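Methylmalonyl-CoA carboxyltransferase 5S subunit (Propionibacterium freudenreichii subsp. shermanii, PDB 1RQB) transfers a carboxyl group from the biotin of the 1.3S subunit to pyruvate, forming oxaloacetate, as the cobalt-dependent 5S component of the transcarboxylase complex. Local coordinates at residues Asn96-Met101 with Met131-Val136; Met44-Met49 with Trp84-Thr89; Leu200-Pro205 with Thr231-Val236; Lys220-Leu225 with Gly245-Asp250. One frame throughout, in Å; residues are numbered along the deposited sequence.

Interactions 1 and 4 each pair neighbouring parallel strands of the same barrel sheet, and they meet in a salt bridge of 2.9 Å between Arg135 NH1 and Asp250 OD2. Interaction 2 lies outside the strands, joining a loop to helix 83-93, and touches interaction 1 where Leu87 CD1 packs 3.5 Å from Met131 CE. Interaction 3 is close to interaction 4, with Leu201 CD2 3.6 Å from Leu225 CD1, and reaches the second subunit. All four are buried, but their chemistry differs: in 1 and 4, backbone hydrogen bonds extended by an aspartate accepting a backbone N-H across the strands; in 2, selenomethionine and arginine packing; in 3, apolar touches without a direct hydrogen bond.

Interaction 1 (Asn96-Met101 with Met131-Val136); sequences NSRLQM and MDVFRV
Strands 99-101 and 133-136 run parallel, zipped by backbone hydrogen bonds from Val133 N to Leu99 O (2.8 Å), Met101 N to Val133 O (3.1 Å) and Arg135 N to Met101 O (2.9 Å). Leu99 O also takes Asp132 N. A side chain extends this ladder: Asp132 OD2 accepts Leu99 N at 2.8 Å through its anti lone pair in a nearly straight bond (164°), and a salt bridge to Arg91 holds the same oxygen. A short carboxylate suits this place because it can turn across to the N-H of Leu99.

Apolar packing covers one face. Met101 lays its selenium obliquely to the Phe134 ring, 4.6 Å from the centroid, a Met-aromatic contact, while the bent Met131 chain brings its own selenium 3.8 Å from Met101 CB.

The opposite face is mixed. With CG anti to the backbone N (chi1 -178°) and an extended chain, Gln100 sets NE2 over one face of the Arg135 guanidinium, 3.1 Å above its plane, without bonding to it. Gln100 OE1 pairs with Ser63 and touches Val133 CG1 (3.5 Å). Arg135 NE bonds Gln161, beside the cobalt ligand His226. These are the parallel strands of a beta-alpha-beta unit, joined through helix 116-128, in the TIM barrel.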
loop_
_atom_site.group_PDB
_atom_site.type_symbol
_atom_site.label_atom_id
_atom_site.label_comp_id
_atom_site.label_asym_id
_atom_site.label_seq_id
_atom_site.Cartn_x
_atom_site.Cartn_y
_atom_site.Cartn_z
ATOM N N ASN A 96 30.401 0.455 6.913
ATOM C CA ASN A 96 29.921 0.430 8.302
ATOM C C ASN A 96 28.632 -0.382 8.447
ATOM O O ASN A 96 28.062 -0.433 9.537
ATOM C CB ASN A 96 29.643 1.854 8.772
ATOM C CG ASN A 96 30.816 2.775 8.530
ATOM O OD1 ASN A 96 31.910 2.542 9.040
ATOM N ND2 ASN A 96 30.601 3.820 7.737
ATOM N N SER A 97 28.184 -1.044 7.388
ATOM C CA SER A 97 26.897 -1.748 7.472
ATOM C C SER A 97 27.060 -3.268 7.533
ATOM O O SER A 97 28.051 -3.829 7.067
ATOM C CB SER A 97 26.050 -1.427 6.233
ATOM O OG SER A 97 25.958 -0.039 6.011
ATOM N N ARG A 98 26.053 -3.916 8.120
ATOM C CA ARG A 98 26.013 -5.385 8.128
ATOM C C ARG A 98 25.388 -5.798 6.796
ATOM O O ARG A 98 24.214 -5.518 6.555
ATOM C CB ARG A 98 25.103 -5.960 9.227
ATOM C CG ARG A 98 25.488 -5.689 10.655
ATOM C CD ARG A 98 24.600 -6.535 11.582
ATOM N NE ARG A 98 24.888 -6.278 12.988
ATOM C CZ ARG A 98 24.503 -5.187 13.645
ATOM N NH1 ARG A 98 23.798 -4.233 13.031
ATOM N NH2 ARG A 98 24.840 -5.042 14.919
ATOM N N LEU A 99 26.159 -6.435 5.924
ATOM C CA LEU A 99 25.592 -6.872 4.641
ATOM C C LEU A 99 24.866 -8.198 4.872
ATOM O O LEU A 99 25.326 -9.038 5.644
ATOM C CB LEU A 99 26.690 -7.044 3.591
ATOM C CG LEU A 99 27.551 -5.800 3.339
ATOM C CD1 LEU A 99 28.417 -6.025 2.094
ATOM C CD2 LEU A 99 26.671 -4.582 3.150
ATOM N N GLN A 100 23.732 -8.375 4.202
ATOM C CA GLN A 100 22.938 -9.596 4.399
ATOM C C GLN A 100 22.581 -10.215 3.047
ATOM O O GLN A 100 22.389 -9.505 2.061
ATOM C CB GLN A 100 21.668 -9.224 5.167
ATOM C CG GLN A 100 20.755 -10.377 5.507
ATOM C CD GLN A 100 19.681 -9.967 6.511
ATOM O OE1 GLN A 100 19.969 -9.289 7.496
ATOM N NE2 GLN A 100 18.444 -10.393 6.271
HETATM N N MSE A 101 22.512 -11.545 3.013
HETATM C CA MSE A 101 22.128 -12.255 1.784
HETATM C C MSE A 101 21.103 -13.333 2.140
HETATM O O MSE A 101 20.955 -13.704 3.303
HETATM C CB MSE A 101 23.325 -12.955 1.126
HETATM C CG MSE A 101 23.867 -14.167 1.902
HETATM SE SE MSE A 101 25.156 -15.252 0.869
HETATM C CE MSE A 101 24.046 -15.605 -0.683
HETATM N N MSE A 131 30.353 -10.735 3.223
HETATM C CA MSE A 131 29.005 -10.999 3.750
HETATM C C MSE A 131 29.040 -11.086 5.280
HETATM O O MSE A 131 29.929 -11.715 5.851
HETATM C CB MSE A 131 28.469 -12.292 3.145
HETATM C CG MSE A 131 27.005 -12.503 3.408
HETATM SE SE MSE A 131 26.039 -10.918 2.823
HETATM C CE MSE A 131 26.516 -10.907 0.972
ATOM N N ASP A 132 28.058 -10.473 5.946
ATOM C CA ASP A 132 28.008 -10.453 7.417
ATOM C C ASP A 132 26.882 -11.338 7.957
ATOM O O ASP A 132 27.088 -12.127 8.878
ATOM C CB ASP A 132 27.776 -9.023 7.940
ATOM C CG ASP A 132 28.924 -8.080 7.623
ATOM O OD1 ASP A 132 30.072 -8.387 8.023
ATOM O OD2 ASP A 132 28.682 -7.029 6.982
ATOM N N VAL A 133 25.683 -11.177 7.403
ATOM C CA VAL A 133 24.517 -11.940 7.873
ATOM C C VAL A 133 24.043 -12.876 6.760
ATOM O O VAL A 133 23.834 -12.459 5.622
ATOM C CB VAL A 133 23.345 -10.989 8.259
ATOM C CG1 VAL A 133 22.138 -11.800 8.724
ATOM C CG2 VAL A 133 23.787 -10.022 9.360
ATOM N N PHE A 134 23.886 -14.145 7.103
ATOM C CA PHE A 134 23.420 -15.139 6.126
ATOM C C PHE A 134 22.030 -15.642 6.519
ATOM O O PHE A 134 21.869 -16.339 7.520
ATOM C CB PHE A 134 24.361 -16.348 6.080
ATOM C CG PHE A 134 25.733 -16.047 5.523
ATOM C CD1 PHE A 134 26.695 -15.401 6.297
ATOM C CD2 PHE A 134 26.074 -16.466 4.236
ATOM C CE1 PHE A 134 27.999 -15.181 5.793
ATOM C CE2 PHE A 134 27.356 -16.257 3.723
ATOM C CZ PHE A 134 28.323 -15.614 4.509
ATOM N N ARG A 135 21.019 -15.280 5.748
ATOM C CA ARG A 135 19.674 -15.798 6.035
ATOM C C ARG A 135 19.546 -17.121 5.278
ATOM O O ARG A 135 19.400 -17.143 4.057
ATOM C CB ARG A 135 18.598 -14.798 5.604
ATOM C CG ARG A 135 17.165 -15.335 5.769
ATOM C CD ARG A 135 16.128 -14.248 5.481
ATOM N NE ARG A 135 16.152 -13.205 6.501
ATOM C CZ ARG A 135 15.473 -12.063 6.425
ATOM N NH1 ARG A 135 14.719 -11.805 5.362
ATOM N NH2 ARG A 135 15.522 -11.199 7.428
ATOM N N VAL A 136 19.638 -18.225 6.009
ATOM C CA VAL A 136 19.588 -19.556 5.385
ATOM C C VAL A 136 18.161 -20.101 5.445
ATOM O O VAL A 136 17.563 -20.141 6.519
ATOM C CB VAL A 136 20.527 -20.537 6.126
ATOM C CG1 VAL A 136 20.585 -21.864 5.381
ATOM C CG2 VAL A 136 21.930 -19.931 6.238
#

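Interaction 2 (Met44-Met49 with Trp84-Thr89)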
loop_
_atom_site.group_PDB
_atom_site.type_symbol
_atom_site.label_atom_id
_atom_site.label_comp_id
_atom_site.label_asym_id
_atom_site.label_seq_id
_atom_site.Cartn_x
_atom_site.Cartn_y
_atom_site.Cartn_z
HETATM N N MSE A 44 17.606 -4.785 -11.750
HETATM C CA MSE A 44 18.305 -3.554 -11.353
HETATM C C MSE A 44 19.805 -3.620 -11.654
HETATM O O MSE A 44 20.510 -4.509 -11.181
HETATM C CB MSE A 44 18.133 -3.270 -9.867
HETATM C CG MSE A 44 18.908 -2.051 -9.450
HETATM SE SE MSE A 44 17.804 -0.503 -9.629
HETATM C CE MSE A 44 17.091 -0.615 -7.926
ATOM N N ALA A 45 20.289 -2.628 -12.393
ATOM C CA ALA A 45 21.711 -2.559 -12.764
ATOM C C ALA A 45 22.509 -1.913 -11.630
ATOM O O ALA A 45 22.049 -0.974 -10.983
ATOM C CB ALA A 45 21.875 -1.752 -14.042
HETATM N N MSE A 46 23.726 -2.406 -11.427
HETATM C CA MSE A 46 24.606 -1.893 -10.368
HETATM C C MSE A 46 24.802 -0.384 -10.535
HETATM O O MSE A 46 24.834 0.355 -9.552
HETATM C CB MSE A 46 25.961 -2.612 -10.414
HETATM C CG MSE A 46 26.877 -2.226 -9.270
HETATM SE SE MSE A 46 26.022 -2.610 -7.535
HETATM C CE MSE A 46 27.633 -2.984 -6.511
ATOM N N GLU A 47 24.904 0.074 -11.783
ATOM C CA GLU A 47 25.102 1.502 -12.075
ATOM C C GLU A 47 23.976 2.344 -11.470
ATOM O O GLU A 47 24.186 3.494 -11.088
ATOM C CB GLU A 47 25.150 1.729 -13.599
ATOM C CG GLU A 47 23.902 1.247 -14.341
ATOM C CD GLU A 47 24.056 1.218 -15.863
ATOM O OE1 GLU A 47 24.989 0.544 -16.359
ATOM O OE2 GLU A 47 23.232 1.857 -16.561
ATOM N N ASP A 48 22.785 1.768 -11.363
ATOM C CA ASP A 48 21.623 2.507 -10.848
ATOM C C ASP A 48 21.509 2.413 -9.324
ATOM O O ASP A 48 20.645 3.062 -8.734
ATOM C CB ASP A 48 20.332 1.973 -11.493
ATOM C CG ASP A 48 20.178 2.402 -12.959
ATOM O OD1 ASP A 48 20.595 3.526 -13.300
ATOM O OD2 ASP A 48 19.620 1.629 -13.772
HETATM N N MSE A 49 22.374 1.643 -8.672
HETATM C CA MSE A 49 22.281 1.475 -7.213
HETATM C C MSE A 49 23.438 2.125 -6.448
HETATM O O MSE A 49 23.232 2.652 -5.356
HETATM C CB MSE A 49 22.271 -0.016 -6.835
HETATM C CG MSE A 49 21.094 -0.822 -7.339
HETATM SE SE MSE A 49 21.117 -2.660 -6.614
HETATM C CE MSE A 49 22.194 -3.532 -7.972
ATOM N N TRP A 84 30.216 -11.592 -7.832
ATOM C CA TRP A 84 31.252 -11.412 -6.805
ATOM C C TRP A 84 31.800 -9.982 -6.850
ATOM O O TRP A 84 32.191 -9.425 -5.826
ATOM C CB TRP A 84 32.366 -12.459 -6.993
ATOM C CG TRP A 84 31.859 -13.885 -6.827
ATOM C CD1 TRP A 84 31.468 -14.735 -7.825
ATOM C CD2 TRP A 84 31.651 -14.595 -5.596
ATOM N NE1 TRP A 84 31.035 -15.920 -7.295
ATOM C CE2 TRP A 84 31.133 -15.865 -5.931
ATOM C CE3 TRP A 84 31.851 -14.281 -4.242
ATOM C CZ2 TRP A 84 30.810 -16.827 -4.960
ATOM C CZ3 TRP A 84 31.534 -15.235 -3.279
ATOM C CH2 TRP A 84 31.018 -16.493 -3.641
ATOM N N GLU A 85 31.828 -9.372 -8.030
ATOM C CA GLU A 85 32.316 -7.988 -8.121
ATOM C C GLU A 85 31.278 -7.058 -7.488
ATOM O O GLU A 85 31.621 -6.048 -6.875
ATOM C CB GLU A 85 32.541 -7.599 -9.584
ATOM C CG GLU A 85 33.035 -6.175 -9.785
ATOM C CD GLU A 85 34.453 -5.952 -9.283
ATOM O OE1 GLU A 85 34.968 -4.821 -9.455
ATOM O OE2 GLU A 85 35.054 -6.896 -8.719
ATOM N N ARG A 86 30.000 -7.401 -7.640
ATOM C CA ARG A 86 28.935 -6.579 -7.047
ATOM C C ARG A 86 29.059 -6.623 -5.522
ATOM O O ARG A 86 28.957 -5.599 -4.848
ATOM C CB ARG A 86 27.547 -7.090 -7.474
ATOM C CG ARG A 86 26.392 -6.368 -6.763
ATOM C CD ARG A 86 24.995 -6.890 -7.155
ATOM N NE ARG A 86 24.636 -6.556 -8.532
ATOM C CZ ARG A 86 23.404 -6.658 -9.032
ATOM N NH1 ARG A 86 22.406 -7.096 -8.273
ATOM N NH2 ARG A 86 23.159 -6.281 -10.285
ATOM N N LEU A 87 29.286 -7.818 -4.982
ATOM C CA LEU A 87 29.439 -7.977 -3.528
ATOM C C LEU A 87 30.654 -7.179 -3.049
ATOM O O LEU A 87 30.582 -6.470 -2.048
ATOM C CB LEU A 87 29.611 -9.456 -3.154
ATOM C CG LEU A 87 29.973 -9.762 -1.692
ATOM C CD1 LEU A 87 28.955 -9.123 -0.744
ATOM C CD2 LEU A 87 30.014 -11.266 -1.493
ATOM N N ARG A 88 31.781 -7.296 -3.750
ATOM C CA ARG A 88 32.973 -6.541 -3.341
ATOM C C ARG A 88 32.705 -5.035 -3.362
ATOM O O ARG A 88 33.134 -4.305 -2.468
ATOM C CB ARG A 88 34.172 -6.879 -4.237
ATOM C CG ARG A 88 34.803 -8.210 -3.859
ATOM C CD ARG A 88 36.055 -8.514 -4.667
ATOM N NE ARG A 88 35.778 -8.931 -6.035
ATOM C CZ ARG A 88 35.687 -10.204 -6.407
ATOM N NH1 ARG A 88 35.851 -11.168 -5.514
ATOM N NH2 ARG A 88 35.437 -10.518 -7.671
ATOM N N THR A 89 31.991 -4.577 -4.380
ATOM C CA THR A 89 31.689 -3.144 -4.508
ATOM C C THR A 89 30.800 -2.689 -3.350
ATOM O O THR A 89 31.052 -1.649 -2.743
ATOM C CB THR A 89 30.996 -2.840 -5.851
ATOM O OG1 THR A 89 31.885 -3.180 -6.920
ATOM C CG2 THR A 89 30.657 -1.360 -5.956
HETATM O O HOH W 1 20.123 -6.998 -10.158
#
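Met49 and Met46 reach Arg86 in different ways. Met49 puts its CE methyl over the centre of one guanidinium face, 3.5 Å above the plane, the two chains crossing at about a right angle. Met46 runs across the aliphatic part, its CE 3.6 Å from Arg86 CG, and meets Thr89 tip to tip, with CE only 3.4 Å from Thr89 CB, tighter than a usual carbon contact. Methionine's long, flexible, unbranched chain suits a surface that is part hydrocarbon and part cation; these residues are deposited as selenomethionine.

The polar end of Arg86 is met by backbone and solvent. Its NH2 makes a weak, bent hydrogen bond to Met44 O (3.3 Å), and a water in the guanidinium plane bridges Arg86 NH1 (3.0 Å) and Met44 O (2.7 Å). The stronger partner is Glu81, in a salt bridge to NH2. Arg86 leaves the helix with CG anti to the backbone N and bends at chi3 (-69°), which turns the guanidinium toward Met44. Thr89 is steadied by its OG1 bonding Glu85 O.

The loop 44-49 lies between helices 31-39 and 53-58, with Met49 also touching Leu32 and Met44 touching His36. Through Met46 and Met49 it covers the Arg86 and Thr89 side of helix 83-93, while Leu87 points away from the loop, on the side of the barrel strands.

Interaction 3 (Leu200-Pro205 with Thr231-Val236)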
loop_
_atom_site.group_PDB
_atom_site.type_symbol
_atom_site.label_atom_id
_atom_site.label_comp_id
_atom_site.label_asym_id
_atom_site.label_seq_id
_atom_site.Cartn_x
_atom_site.Cartn_y
_atom_site.Cartn_z
ATOM N N LEU A 200 1.124 -13.851 3.622
ATOM C CA LEU A 200 -0.007 -14.584 4.207
ATOM C C LEU A 200 -0.127 -14.337 5.711
ATOM O O LEU A 200 -1.138 -14.695 6.313
ATOM C CB LEU A 200 0.197 -16.079 3.998
ATOM C CG LEU A 200 -0.085 -16.633 2.611
ATOM C CD1 LEU A 200 0.459 -18.055 2.522
ATOM C CD2 LEU A 200 -1.577 -16.597 2.365
ATOM N N LEU A 201 0.893 -13.739 6.315
ATOM C CA LEU A 201 0.893 -13.543 7.773
ATOM C C LEU A 201 -0.045 -12.408 8.188
ATOM O O LEU A 201 0.217 -11.234 7.927
ATOM C CB LEU A 201 2.316 -13.252 8.269
ATOM C CG LEU A 201 2.462 -13.150 9.791
ATOM C CD1 LEU A 201 2.233 -14.523 10.442
ATOM C CD2 LEU A 201 3.876 -12.658 10.121
ATOM N N LYS A 202 -1.140 -12.777 8.845
ATOM C CA LYS A 202 -2.108 -11.782 9.329
ATOM C C LYS A 202 -1.655 -11.286 10.703
ATOM O O LYS A 202 -0.792 -11.889 11.337
ATOM C CB LYS A 202 -3.521 -12.377 9.389
ATOM C CG LYS A 202 -4.115 -12.669 7.997
ATOM C CD LYS A 202 -5.539 -13.183 8.115
ATOM C CE LYS A 202 -6.196 -13.351 6.749
ATOM N NZ LYS A 202 -7.670 -13.548 6.899
ATOM N N PRO A 203 -2.236 -10.172 11.171
ATOM C CA PRO A 203 -1.890 -9.577 12.464
ATOM C C PRO A 203 -1.934 -10.465 13.710
ATOM O O PRO A 203 -0.975 -10.491 14.478
ATOM C CB PRO A 203 -2.864 -8.408 12.577
ATOM C CG PRO A 203 -3.036 -7.990 11.155
ATOM C CD PRO A 203 -3.203 -9.327 10.453
ATOM N N GLN A 204 -3.021 -11.202 13.923
ATOM C CA GLN A 204 -3.099 -12.001 15.156
ATOM C C GLN A 204 -2.069 -13.133 15.131
ATOM O O GLN A 204 -1.415 -13.405 16.137
ATOM C CB GLN A 204 -4.507 -12.563 15.374
ATOM C CG GLN A 204 -4.672 -13.117 16.787
ATOM C CD GLN A 204 -4.512 -12.024 17.831
ATOM O OE1 GLN A 204 -5.224 -11.020 17.796
ATOM N NE2 GLN A 204 -3.570 -12.206 18.758
ATOM N N PRO A 205 -1.937 -13.834 13.994
ATOM C CA PRO A 205 -0.945 -14.918 13.917
ATOM C C PRO A 205 0.467 -14.365 14.131
ATOM O O PRO A 205 1.305 -14.991 14.776
ATOM C CB PRO A 205 -1.146 -15.468 12.504
ATOM C CG PRO A 205 -2.614 -15.272 12.272
ATOM C CD PRO A 205 -2.890 -13.903 12.870
ATOM N N THR A 231 -0.755 -8.885 -0.209
ATOM C CA THR A 231 -2.169 -8.966 0.186
ATOM C C THR A 231 -2.639 -7.685 0.877
ATOM O O THR A 231 -3.817 -7.555 1.204
ATOM C CB THR A 231 -2.387 -10.082 1.189
ATOM O OG1 THR A 231 -1.517 -9.856 2.310
ATOM C CG2 THR A 231 -2.097 -11.428 0.551
ATOM N N GLY A 232 -1.717 -6.773 1.155
ATOM C CA GLY A 232 -2.084 -5.526 1.808
ATOM C C GLY A 232 -2.375 -5.565 3.303
ATOM O O GLY A 232 -2.812 -4.551 3.844
ATOM N N VAL A 233 -2.115 -6.678 3.993
ATOM C CA VAL A 233 -2.447 -6.747 5.425
ATOM C C VAL A 233 -1.201 -6.749 6.316
ATOM O O VAL A 233 -1.313 -6.575 7.528
ATOM C CB VAL A 233 -3.219 -8.076 5.791
ATOM C CG1 VAL A 233 -4.336 -8.366 4.772
ATOM C CG2 VAL A 233 -2.249 -9.271 5.825
ATOM N N THR A 234 -0.016 -6.899 5.737
ATOM C CA THR A 234 1.176 -7.123 6.571
ATOM C C THR A 234 1.755 -5.891 7.269
ATOM O O THR A 234 2.564 -6.054 8.181
ATOM C CB THR A 234 2.277 -7.850 5.781
ATOM O OG1 THR A 234 2.690 -7.037 4.682
ATOM C CG2 THR A 234 1.756 -9.202 5.271
ATOM N N GLU A 235 1.413 -4.662 6.897
ATOM C CA GLU A 235 2.015 -3.586 7.700
ATOM C C GLU A 235 1.369 -3.617 9.086
ATOM O O GLU A 235 1.988 -3.293 10.099
ATOM C CB GLU A 235 1.841 -2.210 7.056
ATOM C CG GLU A 235 2.609 -1.136 7.825
ATOM C CD GLU A 235 2.729 0.163 7.058
ATOM O OE1 GLU A 235 3.381 0.172 5.996
ATOM O OE2 GLU A 235 2.171 1.177 7.513
ATOM N N VAL A 236 0.111 -4.033 9.141
ATOM C CA VAL A 236 -0.544 -4.143 10.452
ATOM C C VAL A 236 0.087 -5.324 11.195
ATOM O O VAL A 236 0.228 -5.295 12.416
ATOM C CB VAL A 236 -2.046 -4.362 10.297
ATOM C CG1 VAL A 236 -2.705 -4.434 11.682
ATOM C CG2 VAL A 236 -2.641 -3.203 9.494
#
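The flat group here is the peptide carbonyl of Leu201, whose oxygen is approached by two methyls, Thr234 CG2 at 3.7 Å and Val233 CG2 at 3.8 Å. These are van der Waals touches; Ser237 OG hydrogen-bonds to this oxygen. Thr234 can offer its methyl because OG1 sits between the backbone N and carbonyl carbon (chi1 62°), where it bonds the backbone O of the cobalt ligand His228 and also Asn263 ND2. The puckered ring of Pro203 meets Val236 at one corner: its CG lies 3.6 Å from Val236 CG1, while CB is 4.1 Å from the same methyl, and the two side chains slant across each other.

The segments are two loops, each following a strand of the TIM barrel and leading into its helix, 203-217 and 234-243, so the contact joins the starts of adjacent outer helices. Proline suits the first turn of a helix, where no backbone N-H is needed for the helix hydrogen bonds, and Lys202 occupies the N-cap just before it.

Lys202 points its CB away from the other segment; its ammonium forms salt bridges with Glu273 and Glu270 of the second subunit and a cation-pi contact with Phe314 of its own chain. Pro203 packs on Met271 and Val236 on Met239, both of the second subunit.

Interaction 4 (Lys220-Leu225 with Gly245-Asp250); sequences KTQINL and GVDVVD
Asn224 and Val248 lie side by side and point the same way, the amide carbon CG of Asn224 3.5 Å from Val248 CB, so that the branched valine walls one side of the amide. Further back, Gln222 slants across Asp247 with amide and carboxylate planes 48° apart. The extended Gln222 chain carries OE1 forward to accept Asn224 ND2 at 3.0 Å, in its carbonyl plane and on a lone pair, which favours this rotation of both amides. Asp247 turns to the backbone instead: OD2 takes Ile223 N at 2.8 Å from the anti side, 33° out of the carboxylate plane, and Lys214 forms a salt bridge to it.

Strands 223-225 and 248-250 are parallel members of a beta-alpha-beta unit of the TIM barrel, crossed over by helix 234-243, which is closed by a Schellman motif in which Gly245, with positive phi, is the first residue to leave helical angles. Ile223 O accepts both Val248 N and Asp247 N, and Leu225 N to Val248 O (2.8 Å) and Asp250 N to Leu225 O (2.9 Å) continue the pairing. Leu225 and Val249 share the face opposite Asn224.

Ile223 and Val246 cross at about a right angle, their CG2 methyls 4.1 Å apart; apolar types fit, since Ile223 faces helix 203-217 and Val246 touches Ala241 on helix 234-243. Beyond them the cobalt ligand His226 bonds through ND1 to Asp250 OD2, consistent with orienting the imidazole, and a water lies between Asp250 OD1 and Asn224 OD1.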
loop_
_atom_site.group_PDB
_atom_site.type_symbol
_atom_site.label_atom_id
_atom_site.label_comp_id
_atom_site.label_asym_id
_atom_site.label_seq_id
_atom_site.Cartn_x
_atom_site.Cartn_y
_atom_site.Cartn_z
ATOM N N LYS A 220 15.719 -13.045 24.885
ATOM C CA LYS A 220 17.018 -12.850 24.223
ATOM C C LYS A 220 16.989 -13.445 22.812
ATOM O O LYS A 220 17.904 -13.216 22.022
ATOM C CB LYS A 220 18.141 -13.531 25.013
ATOM C CG LYS A 220 18.062 -15.067 25.005
ATOM C CD LYS A 220 19.240 -15.701 25.731
ATOM C CE LYS A 220 19.208 -17.224 25.627
ATOM N NZ LYS A 220 17.962 -17.805 26.198
ATOM N N THR A 221 15.963 -14.229 22.491
ATOM C CA THR A 221 15.874 -14.844 21.159
ATOM C C THR A 221 15.616 -13.753 20.117
ATOM O O THR A 221 14.570 -13.108 20.139
ATOM C CB THR A 221 14.721 -15.874 21.091
ATOM O OG1 THR A 221 14.867 -16.831 22.150
ATOM C CG2 THR A 221 14.743 -16.612 19.767
ATOM N N GLN A 222 16.571 -13.540 19.212
ATOM C CA GLN A 222 16.416 -12.499 18.186
ATOM C C GLN A 222 15.559 -13.012 17.026
ATOM O O GLN A 222 15.851 -14.042 16.421
ATOM C CB GLN A 222 17.768 -12.031 17.622
ATOM C CG GLN A 222 17.569 -11.058 16.447
ATOM C CD GLN A 222 18.849 -10.470 15.873
ATOM O OE1 GLN A 222 18.856 -9.979 14.745
ATOM N NE2 GLN A 222 19.929 -10.499 16.652
ATOM N N ILE A 223 14.498 -12.274 16.729
ATOM C CA ILE A 223 13.603 -12.641 15.623
ATOM C C ILE A 223 13.498 -11.465 14.651
ATOM O O ILE A 223 13.285 -10.326 15.062
ATOM C CB ILE A 223 12.192 -12.987 16.128
ATOM C CG1 ILE A 223 12.260 -14.147 17.129
ATOM C CG2 ILE A 223 11.322 -13.386 14.959
ATOM C CD1 ILE A 223 10.976 -14.359 17.916
ATOM N N ASN A 224 13.688 -11.762 13.368
ATOM C CA ASN A 224 13.591 -10.778 12.281
ATOM C C ASN A 224 12.367 -11.151 11.439
ATOM O O ASN A 224 12.220 -12.304 11.038
ATOM C CB ASN A 224 14.833 -10.833 11.384
ATOM C CG ASN A 224 16.091 -10.265 12.044
ATOM O OD1 ASN A 224 16.948 -9.693 11.371
ATOM N ND2 ASN A 224 16.215 -10.443 13.346
ATOM N N LEU A 225 11.477 -10.199 11.173
ATOM C CA LEU A 225 10.281 -10.532 10.384
ATOM C C LEU A 225 10.415 -9.971 8.968
ATOM O O LEU A 225 10.722 -8.794 8.777
ATOM C CB LEU A 225 9.027 -9.970 11.069
ATOM C CG LEU A 225 7.695 -10.148 10.344
ATOM C CD1 LEU A 225 7.378 -11.637 10.197
ATOM C CD2 LEU A 225 6.594 -9.435 11.130
ATOM N N GLY A 245 7.107 -8.212 20.467
ATOM C CA GLY A 245 8.529 -8.232 20.789
ATOM C C GLY A 245 9.542 -8.513 19.684
ATOM O O GLY A 245 10.705 -8.793 19.975
ATOM N N VAL A 246 9.129 -8.435 18.423
ATOM C CA VAL A 246 10.070 -8.707 17.326
ATOM C C VAL A 246 11.232 -7.713 17.385
ATOM O O VAL A 246 11.055 -6.530 17.676
ATOM C CB VAL A 246 9.356 -8.678 15.948
ATOM C CG1 VAL A 246 9.143 -7.229 15.460
ATOM C CG2 VAL A 246 10.172 -9.489 14.945
ATOM N N ASP A 247 12.426 -8.204 17.075
ATOM C CA ASP A 247 13.650 -7.394 17.180
ATOM C C ASP A 247 13.919 -6.540 15.939
ATOM O O ASP A 247 14.365 -5.402 16.071
ATOM C CB ASP A 247 14.839 -8.322 17.427
ATOM C CG ASP A 247 14.657 -9.153 18.683
ATOM O OD1 ASP A 247 15.062 -8.677 19.761
ATOM O OD2 ASP A 247 14.075 -10.260 18.601
ATOM N N VAL A 248 13.666 -7.088 14.752
ATOM C CA VAL A 248 13.965 -6.382 13.497
ATOM C C VAL A 248 12.875 -6.671 12.462
ATOM O O VAL A 248 12.373 -7.792 12.394
ATOM C CB VAL A 248 15.307 -6.905 12.864
ATOM C CG1 VAL A 248 15.585 -6.194 11.507
ATOM C CG2 VAL A 248 16.476 -6.729 13.844
ATOM N N VAL A 249 12.503 -5.676 11.652
ATOM C CA VAL A 249 11.529 -5.927 10.578
ATOM C C VAL A 249 12.143 -5.472 9.252
ATOM O O VAL A 249 12.928 -4.525 9.231
ATOM C CB VAL A 249 10.162 -5.209 10.840
ATOM C CG1 VAL A 249 9.496 -5.801 12.113
ATOM C CG2 VAL A 249 10.361 -3.716 10.999
ATOM N N ASP A 250 11.841 -6.183 8.156
ATOM C CA ASP A 250 12.384 -5.855 6.828
ATOM C C ASP A 250 11.417 -4.939 6.075
ATOM O O ASP A 250 10.209 -5.177 6.056
ATOM C CB ASP A 250 12.587 -7.113 5.972
ATOM C CG ASP A 250 13.566 -8.098 6.572
ATOM O OD1 ASP A 250 14.072 -7.852 7.687
ATOM O OD2 ASP A 250 13.824 -9.130 5.911
HETATM O O HOH W 2 16.752 -8.801 8.709
HETATM O O HOH W 3 8.880 -7.379 7.148
#